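Local coordinates for protein putative thioesterase yhdA (Lactococcus lactis subsp. lactis, PDB 3GEK) that is a putative thioesterase of the PaaI family that probably hydrolyses acyl-CoA thioesters, perhaps 1,4-dihydroxy-2-naphthoyl-CoA, at residues 28-33 with 107-112; 77-82 with 124-129; 92-97 with 116-121. The protein carries 7 engineered substitutions. All coordinates share one frame; numbering follows the deposited sequence.

Contact 1. Residues 28-33 with 107-112; sequences YKFSSK and HVWEIK
The ring of F30 meets the indole of W109 in a T-shaped (edge-to-face) pair, with F30 presenting its edge. F30 CD2 sits over one face of the indole, toward its rim, and lies 3.6 Å from W109 CZ3. The centroids of the phenyl ring and the six-membered indole ring are 5.2 Å apart, and their planes meet at 68°. Farther out on the same ring, F30 CZ approaches I111 CG1 at 3.7 Å; I111 CD1 lies at the ring's edge, in its plane. F30 is thus the link between W109 and I111. K29 CA lies near the indole plane, 4.1 Å from W109 CZ3, and the first side-chain carbon of Y28, CB, is 4.3 Å from W109 CH2. With chi1 at 77°, F30 has CG between its backbone N and carbonyl carbon, which carries the ring across to both W109 and I111. The indole is further positioned by its nitrogen, since W109 NE1 bonds to the hydroxyl of S64, which also bonds H107 ND1. The two strands run in broadly the same direction, at 41°; with their axes no closer than 8.9 Å they cannot pair through their backbones, and long side chains span the gap. Strand 92-102 lies between them in the sheet, antiparallel to both, and shares backbone hydrogen bonds with 28-33: Y28 with L99, F30 with G97, S32 with A95. In this hotdog fold the curled sheet wraps helix 49-68. F30 packs there on T59 and W109 on A63, while I111 reaches V126 of strand 120-131 and the short strand 12-16 borders 28-33 at F15.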
ATOM      1  N   TYR A  28     -14.918   7.150  14.878  1.00 51.91           N
ATOM      2  CA  TYR A  28     -15.865   6.307  14.155  1.00 51.35           C
ATOM      3  C   TYR A  28     -15.317   4.905  13.922  1.00 50.96           C
ATOM      4  O   TYR A  28     -14.156   4.728  13.542  1.00 50.78           O
ATOM      5  CB  TYR A  28     -16.237   6.947  12.815  1.00 51.45           C
ATOM      6  CG  TYR A  28     -17.136   8.154  12.944  1.00 51.26           C
ATOM      7  CD1 TYR A  28     -18.521   8.012  13.005  1.00 51.34           C
ATOM      8  CD2 TYR A  28     -16.604   9.442  13.003  1.00 50.99           C
ATOM      9  CE1 TYR A  28     -19.361   9.126  13.125  1.00 51.59           C
ATOM     10  CE2 TYR A  28     -17.435  10.561  13.125  1.00 51.69           C
ATOM     11  CZ  TYR A  28     -18.810  10.393  13.187  1.00 51.40           C
ATOM     12  OH  TYR A  28     -19.635  11.492  13.306  1.00 52.69           O
ATOM     13  N   LYS A  29     -16.171   3.918  14.159  1.00 50.32           N
ATOM     14  CA  LYS A  29     -15.835   2.523  13.950  1.00 49.78           C
ATOM     15  C   LYS A  29     -16.978   1.833  13.216  1.00 49.25           C
ATOM     16  O   LYS A  29     -18.112   2.315  13.241  1.00 48.74           O
ATOM     17  CB  LYS A  29     -15.598   1.824  15.287  1.00 49.83           C
ATOM     18  CG  LYS A  29     -14.329   2.239  16.013  1.00 50.92           C
ATOM     19  CD  LYS A  29     -14.329   1.702  17.439  1.00 52.38           C
ATOM     20  CE  LYS A  29     -13.012   1.993  18.139  1.00 53.59           C
ATOM     21  NZ  LYS A  29     -13.065   1.599  19.577  1.00 54.09           N
ATOM     22  N   PHE A  30     -16.667   0.719  12.552  1.00 48.39           N
ATOM     23  CA  PHE A  30     -17.695  -0.207  12.078  1.00 47.85           C
ATOM     24  C   PHE A  30     -17.379  -1.660  12.422  1.00 47.62           C
ATOM     25  O   PHE A  30     -16.227  -2.016  12.674  1.00 47.37           O
ATOM     26  CB  PHE A  30     -18.009  -0.033  10.581  1.00 47.63           C
ATOM     27  CG  PHE A  30     -16.980  -0.622   9.652  1.00 47.42           C
ATOM     28  CD1 PHE A  30     -17.000  -1.979   9.328  1.00 47.54           C
ATOM     29  CD2 PHE A  30     -16.012   0.184   9.071  1.00 46.94           C
ATOM     30  CE1 PHE A  30     -16.055  -2.521   8.464  1.00 47.97           C
ATOM     31  CE2 PHE A  30     -15.075  -0.348   8.190  1.00 48.00           C
ATOM     32  CZ  PHE A  30     -15.095  -1.703   7.889  1.00 47.35           C
ATOM     33  N   SER A  31     -18.434  -2.470  12.446  1.00 47.42           N
ATOM     34  CA  SER A  31     -18.375  -3.905  12.677  1.00 47.46           C
ATOM     35  C   SER A  31     -19.187  -4.619  11.598  1.00 46.97           C
ATOM     36  O   SER A  31     -20.148  -4.058  11.058  1.00 46.76           O
ATOM     37  CB  SER A  31     -18.992  -4.236  14.035  1.00 47.76           C
ATOM     38  OG  SER A  31     -18.002  -4.410  15.022  1.00 49.80           O
ATOM     39  N   SER A  32     -18.812  -5.864  11.309  1.00 46.44           N
ATOM     40  CA  SER A  32     -19.566  -6.724  10.401  1.00 45.98           C
ATOM     41  C   SER A  32     -19.027  -8.145  10.415  1.00 45.83           C
ATOM     42  O   SER A  32     -17.952  -8.413  10.950  1.00 45.69           O
ATOM     43  CB  SER A  32     -19.547  -6.183   8.966  1.00 45.90           C
ATOM     44  OG  SER A  32     -18.256  -6.289   8.395  1.00 46.37           O
ATOM     45  N   LYS A  33     -19.793  -9.051   9.825  1.00 45.69           N
ATOM     46  CA  LYS A  33     -19.375 -10.429   9.649  1.00 45.90           C
ATOM     47  C   LYS A  33     -19.595 -10.802   8.192  1.00 45.93           C
ATOM     48  O   LYS A  33     -20.449 -10.217   7.516  1.00 45.93           O
ATOM     49  CB  LYS A  33     -20.171 -11.369  10.563  1.00 45.70           C
ATOM     50  CG  LYS A  33     -19.997 -11.097  12.049  1.00 45.79           C
ATOM     51  CD  LYS A  33     -20.564 -12.214  12.903  1.00 46.52           C
ATOM     52  CE  LYS A  33     -20.512 -11.860  14.390  1.00 47.02           C
ATOM     53  NZ  LYS A  33     -21.466 -10.765  14.739  1.00 46.97           N
ATOM     54  N   HIS A 107     -11.952   9.658   3.303  1.00 50.83           N
ATOM     55  CA  HIS A 107     -11.977   8.876   4.542  1.00 49.63           C
ATOM     56  C   HIS A 107     -10.882   7.826   4.470  1.00 48.96           C
ATOM     57  O   HIS A 107     -10.725   7.169   3.442  1.00 48.99           O
ATOM     58  CB  HIS A 107     -13.326   8.182   4.766  1.00 49.28           C
ATOM     59  CG  HIS A 107     -14.397   9.075   5.318  1.00 48.80           C
ATOM     60  ND1 HIS A 107     -15.726   8.717   5.322  1.00 47.63           N
ATOM     61  CD2 HIS A 107     -14.338  10.311   5.871  1.00 48.03           C
ATOM     62  CE1 HIS A 107     -16.442   9.688   5.860  1.00 47.44           C
ATOM     63  NE2 HIS A 107     -15.623  10.670   6.199  1.00 46.75           N
ATOM     64  N   VAL A 108     -10.122   7.672   5.552  1.00 48.07           N
ATOM     65  CA  VAL A 108      -9.111   6.615   5.625  1.00 47.43           C
ATOM     66  C   VAL A 108      -9.489   5.644   6.732  1.00 47.27           C
ATOM     67  O   VAL A 108      -9.509   6.014   7.913  1.00 47.59           O
ATOM     68  CB  VAL A 108      -7.685   7.167   5.858  1.00 47.16           C
ATOM     69  CG1 VAL A 108      -6.656   6.052   5.781  1.00 46.16           C
ATOM     70  CG2 VAL A 108      -7.354   8.268   4.849  1.00 47.08           C
ATOM     71  N   TRP A 109      -9.807   4.412   6.342  1.00 46.74           N
ATOM     72  CA  TRP A 109     -10.222   3.365   7.287  1.00 46.30           C
ATOM     73  C   TRP A 109      -9.113   2.363   7.537  1.00 46.60           C
ATOM     74  O   TRP A 109      -8.450   1.909   6.598  1.00 46.84           O
ATOM     75  CB  TRP A 109     -11.441   2.603   6.761  1.00 45.35           C
ATOM     76  CG  TRP A 109     -12.711   3.372   6.793  1.00 44.99           C
ATOM     77  CD1 TRP A 109     -13.271   4.073   5.766  1.00 44.34           C
ATOM     78  CD2 TRP A 109     -13.601   3.515   7.910  1.00 43.87           C
ATOM     79  NE1 TRP A 109     -14.457   4.642   6.172  1.00 43.90           N
ATOM     80  CE2 TRP A 109     -14.680   4.317   7.483  1.00 43.85           C
ATOM     81  CE3 TRP A 109     -13.592   3.036   9.227  1.00 43.40           C
ATOM     82  CZ2 TRP A 109     -15.739   4.665   8.331  1.00 43.72           C
ATOM     83  CZ3 TRP A 109     -14.649   3.377  10.069  1.00 43.94           C
ATOM     84  CH2 TRP A 109     -15.708   4.182   9.613  1.00 44.00           C
ATOM     85  N   GLU A 110      -8.923   2.018   8.804  1.00 46.74           N
ATOM     86  CA  GLU A 110      -8.059   0.914   9.190  1.00 46.92           C
ATOM     87  C   GLU A 110      -8.956  -0.277   9.522  1.00 46.74           C
ATOM     88  O   GLU A 110      -9.765  -0.215  10.457  1.00 46.28           O
ATOM     89  CB  GLU A 110      -7.217   1.313  10.396  1.00 47.43           C
ATOM     90  CG  GLU A 110      -6.387   0.202  11.019  1.00 49.19           C
ATOM     91  CD  GLU A 110      -5.896   0.591  12.402  1.00 52.54           C
ATOM     92  OE1 GLU A 110      -4.950   1.407  12.495  1.00 52.56           O
ATOM     93  OE2 GLU A 110      -6.472   0.092  13.400  1.00 55.37           O
ATOM     94  N   ILE A 111      -8.811  -1.351   8.749  1.00 46.24           N
ATOM     95  CA  ILE A 111      -9.723  -2.489   8.825  1.00 46.19           C
ATOM     96  C   ILE A 111      -8.996  -3.794   9.150  1.00 46.27           C
ATOM     97  O   ILE A 111      -8.064  -4.195   8.455  1.00 46.28           O
ATOM     98  CB  ILE A 111     -10.553  -2.632   7.518  1.00 46.16           C
ATOM     99  CG1 ILE A 111     -11.414  -1.385   7.300  1.00 46.11           C
ATOM    100  CG2 ILE A 111     -11.425  -3.899   7.543  1.00 46.13           C
ATOM    101  CD1 ILE A 111     -11.829  -1.137   5.853  1.00 46.95           C
ATOM    102  N   LYS A 112      -9.437  -4.453  10.212  1.00 46.47           N
ATOM    103  CA  LYS A 112      -8.883  -5.740  10.588  1.00 46.74           C
ATOM    104  C   LYS A 112      -9.870  -6.858  10.265  1.00 46.46           C
ATOM    105  O   LYS A 112     -11.023  -6.826  10.690  1.00 46.11           O
ATOM    106  CB  LYS A 112      -8.495  -5.749  12.071  1.00 47.29           C
ATOM    107  CG  LYS A 112      -7.362  -4.778  12.409  1.00 48.96           C
ATOM    108  CD  LYS A 112      -6.836  -4.991  13.821  1.00 53.26           C
ATOM    109  CE  LYS A 112      -5.971  -3.820  14.280  1.00 54.92           C
ATOM    110  NZ  LYS A 112      -6.762  -2.550  14.402  1.00 56.07           N
TER

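Contact 2. Residues 77-82 with 124-129; sequences QSINAN and ITVVNA. Engineered in segment 77-82: N80 (natural residue Ser).
S78 and V127 stand side by side on one face of the sheet, their CB atoms 3.6 Å apart, and the side chains of N80, an engineered residue, and T125 project on that same face. I79, A81, I124 and V126 project from the other. There I124 straddles two neighbours: with chi1 at -57°, CG1 lies beside its backbone N and meets A81 CB at 3.6 Å, while CG2 is directed at I79, 3.7 Å from I79 CD1. Farther along, I79 CG1 touches V126 CG2 at 3.9 Å. Cutting I124 back to an alanine would remove both branches and is likely to open a gap beside A81 CB and I79 CD1. The antiparallel strands carry a classic beta bulge at Q77 and S78, whose backbone N atoms both donate to V127 O, at 2.9 Å from Q77 N and 3.1 Å from S78 N, both in the carbonyl plane. S78 O in turn accepts from V127 N, and regular pairing resumes where T125 N reaches N80 O at 2.8 Å. This is the edge of the hotdog sheet within the chain, and 78-82 continues it antiparallel to a strand of the third subunit. The apolar face lies against helix 49-68, with A81 on L53, I124 on A56 and V126 on A60. Beyond the bulge, Q77 stretches its extended chain past V127, and its OE1 touches A129 CB.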
ATOM      1  N   GLN A  77     -11.000   4.663  -3.563  1.00 55.89           N
ATOM      2  CA  GLN A  77      -9.894   5.304  -4.267  1.00 55.69           C
ATOM      3  C   GLN A  77      -8.620   4.462  -4.148  1.00 55.30           C
ATOM      4  O   GLN A  77      -7.860   4.321  -5.110  1.00 55.16           O
ATOM      5  CB  GLN A  77      -9.666   6.709  -3.696  1.00 55.64           C
ATOM      6  CG  GLN A  77      -8.432   7.438  -4.208  1.00 55.75           C
ATOM      7  CD  GLN A  77      -8.350   8.871  -3.706  1.00 56.35           C
ATOM      8  OE1 GLN A  77      -9.241   9.684  -3.959  1.00 57.21           O
ATOM      9  NE2 GLN A  77      -7.270   9.191  -3.000  1.00 57.41           N
ATOM     10  N   SER A  78      -8.406   3.903  -2.963  1.00 54.92           N
ATOM     11  CA  SER A  78      -7.177   3.193  -2.634  1.00 54.82           C
ATOM     12  C   SER A  78      -7.440   2.054  -1.679  1.00 54.46           C
ATOM     13  O   SER A  78      -8.307   2.149  -0.809  1.00 54.07           O
ATOM     14  CB  SER A  78      -6.175   4.135  -1.964  1.00 54.66           C
ATOM     15  OG  SER A  78      -5.061   4.330  -2.794  1.00 56.31           O
ATOM     16  N   ILE A  79      -6.658   0.990  -1.828  1.00 54.10           N
ATOM     17  CA  ILE A  79      -6.755  -0.153  -0.943  1.00 54.31           C
ATOM     18  C   ILE A  79      -5.395  -0.848  -0.843  1.00 54.00           C
ATOM     19  O   ILE A  79      -4.756  -1.140  -1.859  1.00 54.04           O
ATOM     20  CB  ILE A  79      -7.926  -1.115  -1.371  1.00 54.52           C
ATOM     21  CG1 ILE A  79      -8.274  -2.128  -0.265  1.00 55.16           C
ATOM     22  CG2 ILE A  79      -7.655  -1.773  -2.728  1.00 54.77           C
ATOM     23  CD1 ILE A  79      -7.445  -3.399  -0.280  1.00 58.99           C
ATOM     24  N   ASN A  80      -4.948  -1.071   0.389  1.00 53.29           N
ATOM     25  CA  ASN A  80      -3.753  -1.867   0.647  1.00 52.99           C
ATOM     26  C   ASN A  80      -4.078  -2.978   1.633  1.00 52.64           C
ATOM     27  O   ASN A  80      -4.682  -2.725   2.677  1.00 52.31           O
ATOM     28  CB  ASN A  80      -2.625  -1.006   1.227  1.00 52.93           C
ATOM     29  CG  ASN A  80      -1.310  -1.765   1.326  1.00 53.16           C
ATOM     30  OD1 ASN A  80      -0.585  -1.882   0.345  1.00 55.25           O
ATOM     31  ND2 ASN A  80      -0.997  -2.274   2.509  1.00 50.85           N
ATOM     32  N   ALA A  81      -3.663  -4.198   1.308  1.00 52.14           N
ATOM     33  CA  ALA A  81      -3.914  -5.339   2.173  1.00 51.82           C
ATOM     34  C   ALA A  81      -2.677  -6.189   2.385  1.00 51.61           C
ATOM     35  O   ALA A  81      -1.873  -6.379   1.474  1.00 51.43           O
ATOM     36  CB  ALA A  81      -5.044  -6.191   1.623  1.00 51.76           C
ATOM     37  N   ASN A  82      -2.541  -6.688   3.605  1.00 51.11           N
ATOM     38  CA  ASN A  82      -1.545  -7.684   3.941  1.00 50.86           C
ATOM     39  C   ASN A  82      -2.291  -8.890   4.492  1.00 50.61           C
ATOM     40  O   ASN A  82      -3.026  -8.763   5.471  1.00 50.55           O
ATOM     41  CB  ASN A  82      -0.564  -7.133   4.976  1.00 50.85           C
ATOM     42  CG  ASN A  82       0.357  -6.076   4.399  1.00 51.27           C
ATOM     43  OD1 ASN A  82       1.301  -6.391   3.673  1.00 51.32           O
ATOM     44  ND2 ASN A  82       0.084  -4.811   4.716  1.00 50.01           N
ATOM     45  N   ILE A 124      -6.064  -4.387   6.482  1.00 49.01           N
ATOM     46  CA  ILE A 124      -6.419  -3.679   5.258  1.00 48.96           C
ATOM     47  C   ILE A 124      -6.682  -2.207   5.552  1.00 49.21           C
ATOM     48  O   ILE A 124      -7.357  -1.869   6.536  1.00 48.82           O
ATOM     49  CB  ILE A 124      -7.666  -4.315   4.581  1.00 49.04           C
ATOM     50  CG1 ILE A 124      -7.421  -5.804   4.293  1.00 49.13           C
ATOM     51  CG2 ILE A 124      -8.065  -3.537   3.315  1.00 49.18           C
ATOM     52  CD1 ILE A 124      -8.513  -6.503   3.509  1.00 49.23           C
ATOM     53  N   THR A 125      -6.120  -1.342   4.712  1.00 48.91           N
ATOM     54  CA  THR A 125      -6.410   0.087   4.761  1.00 49.21           C
ATOM     55  C   THR A 125      -7.150   0.489   3.491  1.00 48.51           C
ATOM     56  O   THR A 125      -6.737   0.132   2.384  1.00 48.23           O
ATOM     57  CB  THR A 125      -5.123   0.933   4.921  1.00 49.35           C
ATOM     58  OG1 THR A 125      -4.472   0.574   6.145  1.00 51.54           O
ATOM     59  CG2 THR A 125      -5.456   2.422   4.977  1.00 50.03           C
ATOM     60  N   VAL A 126      -8.255   1.207   3.664  1.00 47.74           N
ATOM     61  CA  VAL A 126      -9.048   1.692   2.539  1.00 47.52           C
ATOM     62  C   VAL A 126      -9.145   3.210   2.577  1.00 47.83           C
ATOM     63  O   VAL A 126      -9.514   3.793   3.607  1.00 48.01           O
ATOM     64  CB  VAL A 126     -10.493   1.097   2.542  1.00 47.19           C
ATOM     65  CG1 VAL A 126     -11.303   1.654   1.386  1.00 46.15           C
ATOM     66  CG2 VAL A 126     -10.459  -0.426   2.483  1.00 46.33           C
ATOM     67  N   VAL A 127      -8.813   3.844   1.458  1.00 47.75           N
ATOM     68  CA  VAL A 127      -9.058   5.267   1.281  1.00 48.31           C
ATOM     69  C   VAL A 127     -10.275   5.440   0.370  1.00 48.63           C
ATOM     70  O   VAL A 127     -10.289   4.928  -0.751  1.00 48.55           O
ATOM     71  CB  VAL A 127      -7.834   6.009   0.670  1.00 48.29           C
ATOM     72  CG1 VAL A 127      -8.107   7.496   0.560  1.00 47.68           C
ATOM     73  CG2 VAL A 127      -6.573   5.744   1.482  1.00 48.11           C
ATOM     74  N   ASN A 128     -11.294   6.137   0.869  1.00 48.78           N
ATOM     75  CA  ASN A 128     -12.474   6.467   0.085  1.00 49.13           C
ATOM     76  C   ASN A 128     -12.424   7.922  -0.391  1.00 49.93           C
ATOM     77  O   ASN A 128     -11.990   8.812   0.343  1.00 49.84           O
ATOM     78  CB  ASN A 128     -13.752   6.253   0.911  1.00 48.91           C
ATOM     79  CG  ASN A 128     -14.089   4.777   1.134  1.00 48.62           C
ATOM     80  OD1 ASN A 128     -13.730   3.904   0.337  1.00 48.28           O
ATOM     81  ND2 ASN A 128     -14.804   4.500   2.219  1.00 46.89           N
ATOM     82  N   ALA A 129     -12.869   8.160  -1.621  1.00 50.66           N
ATOM     83  CA  ALA A 129     -13.097   9.520  -2.098  1.00 51.50           C
ATOM     84  C   ALA A 129     -14.517   9.925  -1.742  1.00 51.84           C
ATOM     85  O   ALA A 129     -15.448   9.125  -1.867  1.00 51.81           O
ATOM     86  CB  ALA A 129     -12.868   9.621  -3.604  1.00 51.56           C
TER

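Contact 3. Residues 92-97 with 116-121; sequences FVNARG and ENETLI. Engineered in segment 92-97: R96 (natural residue Cys).
E116 lays its CB over one face of the F92 ring, a CH-pi contact with the carbon 4.1 Å from the ring centroid and 3.6 Å from F92 CZ. A chi1 of 42° tucks E116 CG in over its own backbone, and a bend at chi2 then folds the carboxylate back to the F92 backbone. There F92 N donates almost straight, at 173°, to E116 OE2, 3.2 Å away and met from above the carboxylate plane. F92 O also lies close to both carboxylate oxygens; the negative charge is probably eased by K87, which makes a salt bridge to E116 OE1. This compact end contrasts with the solvent-exposed one, where the engineered R96 forms an end-on, two-nitrogen salt bridge with E118. R96 NH1 bonds E118 OE1 at 2.9 Å and R96 NH2 bonds E118 OE2 at 3.2 Å, each on the syn side, though the two flat groups are turned 41° apart. Between the two ends N94 and E118 make no direct hydrogen bond; a water 2.9 Å from N94 OD1 and 3.0 Å from E118 OE2 can donate to each, though acceptors within reach outnumber its protons. The 116-119 turn joins the hairpin of strands 106-115 and 120-131, and D115 accepts from N117 N and T119 N. Strand 92-102 passes beside it, hydrogen-bonded to strands 28-35 and 106-115, with V93 and A95 against L55 of helix 49-68.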
ATOM      1  N   PHE A  92     -17.232 -18.136   9.554  1.00 38.98           N
ATOM      2  CA  PHE A  92     -17.314 -16.701   9.256  1.00 38.83           C
ATOM      3  C   PHE A  92     -16.060 -15.942   9.676  1.00 38.82           C
ATOM      4  O   PHE A  92     -15.274 -16.426  10.497  1.00 38.31           O
ATOM      5  CB  PHE A  92     -18.542 -16.076   9.937  1.00 38.74           C
ATOM      6  CG  PHE A  92     -18.445 -16.023  11.441  1.00 38.57           C
ATOM      7  CD1 PHE A  92     -18.863 -17.102  12.219  1.00 38.80           C
ATOM      8  CD2 PHE A  92     -17.930 -14.899  12.077  1.00 39.00           C
ATOM      9  CE1 PHE A  92     -18.768 -17.060  13.607  1.00 38.93           C
ATOM     10  CE2 PHE A  92     -17.830 -14.849  13.469  1.00 39.58           C
ATOM     11  CZ  PHE A  92     -18.254 -15.927  14.233  1.00 38.13           C
ATOM     12  N   VAL A  93     -15.894 -14.753   9.101  1.00 39.04           N
ATOM     13  CA  VAL A  93     -14.883 -13.791   9.531  1.00 39.55           C
ATOM     14  C   VAL A  93     -15.532 -12.471   9.975  1.00 40.28           C
ATOM     15  O   VAL A  93     -16.643 -12.136   9.548  1.00 40.17           O
ATOM     16  CB  VAL A  93     -13.843 -13.480   8.416  1.00 39.60           C
ATOM     17  CG1 VAL A  93     -12.978 -14.711   8.105  1.00 38.67           C
ATOM     18  CG2 VAL A  93     -14.523 -12.931   7.156  1.00 39.05           C
ATOM     19  N   ASN A  94     -14.823 -11.730  10.822  1.00 40.94           N
ATOM     20  CA  ASN A  94     -15.221 -10.384  11.210  1.00 41.84           C
ATOM     21  C   ASN A  94     -14.433  -9.354  10.429  1.00 42.17           C
ATOM     22  O   ASN A  94     -13.250  -9.546  10.165  1.00 42.31           O
ATOM     23  CB  ASN A  94     -14.969 -10.156  12.700  1.00 41.96           C
ATOM     24  CG  ASN A  94     -15.626 -11.187  13.563  1.00 42.49           C
ATOM     25  OD1 ASN A  94     -14.971 -12.104  14.064  1.00 44.22           O
ATOM     26  ND2 ASN A  94     -16.932 -11.058  13.742  1.00 42.78           N
ATOM     27  N   ALA A  95     -15.097  -8.272  10.044  1.00 42.72           N
ATOM     28  CA  ALA A  95     -14.411  -7.103   9.510  1.00 43.26           C
ATOM     29  C   ALA A  95     -14.750  -5.925  10.410  1.00 43.88           C
ATOM     30  O   ALA A  95     -15.924  -5.581  10.583  1.00 43.90           O
ATOM     31  CB  ALA A  95     -14.828  -6.831   8.072  1.00 43.20           C
ATOM     32  N   ARG A  96     -13.720  -5.338  11.014  1.00 44.28           N
ATOM     33  CA  ARG A  96     -13.901  -4.220  11.939  1.00 44.85           C
ATOM     34  C   ARG A  96     -13.043  -3.067  11.467  1.00 44.79           C
ATOM     35  O   ARG A  96     -11.878  -3.260  11.093  1.00 44.83           O
ATOM     36  CB  ARG A  96     -13.512  -4.609  13.369  1.00 44.82           C
ATOM     37  CG  ARG A  96     -14.343  -5.733  13.961  1.00 45.76           C
ATOM     38  CD  ARG A  96     -14.064  -5.871  15.443  1.00 47.09           C
ATOM     39  NE  ARG A  96     -14.850  -6.934  16.066  1.00 47.81           N
ATOM     40  CZ  ARG A  96     -14.450  -8.198  16.186  1.00 47.68           C
ATOM     41  NH1 ARG A  96     -13.269  -8.579  15.721  1.00 47.57           N
ATOM     42  NH2 ARG A  96     -15.239  -9.084  16.778  1.00 47.89           N
ATOM     43  N   GLY A  97     -13.630  -1.877  11.469  1.00 44.61           N
ATOM     44  CA  GLY A  97     -12.972  -0.697  10.945  1.00 44.40           C
ATOM     45  C   GLY A  97     -12.801   0.383  11.986  1.00 44.22           C
ATOM     46  O   GLY A  97     -13.616   0.516  12.894  1.00 43.91           O
ATOM     47  N   GLU A 116     -13.188 -16.305  13.703  1.00 48.13           N
ATOM     48  CA  GLU A 116     -14.094 -16.446  14.844  1.00 48.77           C
ATOM     49  C   GLU A 116     -13.377 -16.554  16.205  1.00 49.16           C
ATOM     50  O   GLU A 116     -14.005 -16.403  17.258  1.00 49.18           O
ATOM     51  CB  GLU A 116     -15.090 -17.602  14.633  1.00 48.82           C
ATOM     52  CG  GLU A 116     -14.524 -18.891  14.035  1.00 49.57           C
ATOM     53  CD  GLU A 116     -14.407 -18.845  12.515  1.00 49.88           C
ATOM     54  OE1 GLU A 116     -13.395 -18.317  12.021  1.00 50.07           O
ATOM     55  OE2 GLU A 116     -15.313 -19.353  11.813  1.00 49.92           O
ATOM     56  N   ASN A 117     -12.065 -16.794  16.172  1.00 49.37           N
ATOM     57  CA  ASN A 117     -11.248 -16.853  17.384  1.00 49.57           C
ATOM     58  C   ASN A 117     -10.445 -15.571  17.602  1.00 49.52           C
ATOM     59  O   ASN A 117      -9.552 -15.527  18.452  1.00 49.73           O
ATOM     60  CB  ASN A 117     -10.305 -18.062  17.340  1.00 49.73           C
ATOM     61  CG  ASN A 117     -11.043 -19.382  17.381  1.00 50.16           C
ATOM     62  OD1 ASN A 117     -11.768 -19.683  18.334  1.00 50.50           O
ATOM     63  ND2 ASN A 117     -10.855 -20.188  16.343  1.00 51.58           N
ATOM     64  N   GLU A 118     -10.772 -14.537  16.827  1.00 49.25           N
ATOM     65  CA  GLU A 118     -10.112 -13.224  16.879  1.00 49.16           C
ATOM     66  C   GLU A 118      -8.660 -13.216  16.384  1.00 48.76           C
ATOM     67  O   GLU A 118      -7.938 -12.237  16.588  1.00 48.68           O
ATOM     68  CB  GLU A 118     -10.234 -12.562  18.267  1.00 49.43           C
ATOM     69  CG  GLU A 118     -11.669 -12.399  18.796  1.00 50.33           C
ATOM     70  CD  GLU A 118     -12.572 -11.564  17.887  1.00 51.64           C
ATOM     71  OE1 GLU A 118     -12.054 -10.823  17.027  1.00 50.89           O
ATOM     72  OE2 GLU A 118     -13.810 -11.651  18.044  1.00 52.40           O
ATOM     73  N   THR A 119      -8.245 -14.293  15.721  1.00 48.29           N
ATOM     74  CA  THR A 119      -6.946 -14.329  15.046  1.00 47.95           C
ATOM     75  C   THR A 119      -6.970 -13.411  13.813  1.00 47.76           C
ATOM     76  O   THR A 119      -7.881 -13.496  12.986  1.00 47.30           O
ATOM     77  CB  THR A 119      -6.563 -15.768  14.631  1.00 48.07           C
ATOM     78  OG1 THR A 119      -6.656 -16.640  15.767  1.00 47.84           O
ATOM     79  CG2 THR A 119      -5.144 -15.819  14.071  1.00 48.09           C
ATOM     80  N   LEU A 120      -5.973 -12.532  13.705  1.00 47.57           N
ATOM     81  CA  LEU A 120      -5.880 -11.600  12.583  1.00 47.68           C
ATOM     82  C   LEU A 120      -5.556 -12.343  11.288  1.00 47.42           C
ATOM     83  O   LEU A 120      -4.528 -13.009  11.181  1.00 47.40           O
ATOM     84  CB  LEU A 120      -4.842 -10.502  12.861  1.00 47.77           C
ATOM     85  CG  LEU A 120      -4.787  -9.276  11.931  1.00 48.01           C
ATOM     86  CD1 LEU A 120      -6.100  -8.503  11.933  1.00 47.60           C
ATOM     87  CD2 LEU A 120      -3.638  -8.351  12.328  1.00 47.99           C
ATOM     88  N   ILE A 121      -6.458 -12.229  10.318  1.00 47.23           N
ATOM     89  CA  ILE A 121      -6.331 -12.915   9.043  1.00 47.11           C
ATOM     90  C   ILE A 121      -5.727 -11.960   8.018  1.00 47.36           C
ATOM     91  O   ILE A 121      -4.756 -12.302   7.347  1.00 47.48           O
ATOM     92  CB  ILE A 121      -7.703 -13.483   8.569  1.00 46.91           C
ATOM     93  CG1 ILE A 121      -8.247 -14.523   9.564  1.00 46.89           C
ATOM     94  CG2 ILE A 121      -7.623 -14.060   7.160  1.00 47.38           C
ATOM     95  CD1 ILE A 121      -7.327 -15.714   9.844  1.00 46.31           C
TER
HETATM   96  O   HOH W   1     -15.364 -13.676  16.449  1.00 58.21           O

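All three contacts belong to one curled antiparallel sheet, in the order 28-35, 92-102, 106-115, 120-131 and 73-83. Contact 1 spans two strands across 92-102, contact 2 pairs the last two, and contact 3 ties 92-102 to the 106-115/120-131 turn. Centres lie about 11 Å apart for contacts 1 and 2, about 12 Å for 1 and 3, and about 18 Å for 2 and 3. Along the chain contact 1 alternates with both others, whereas contact 3 is nested inside contact 2. Probable backbone bonds tie contact 1 to each of the others, I111 to I124 and K112 to R96; contacts 2 and 3 only adjoin in sequence. The sheet thus links a surface turn, the helix-facing core and a subunit-extended edge.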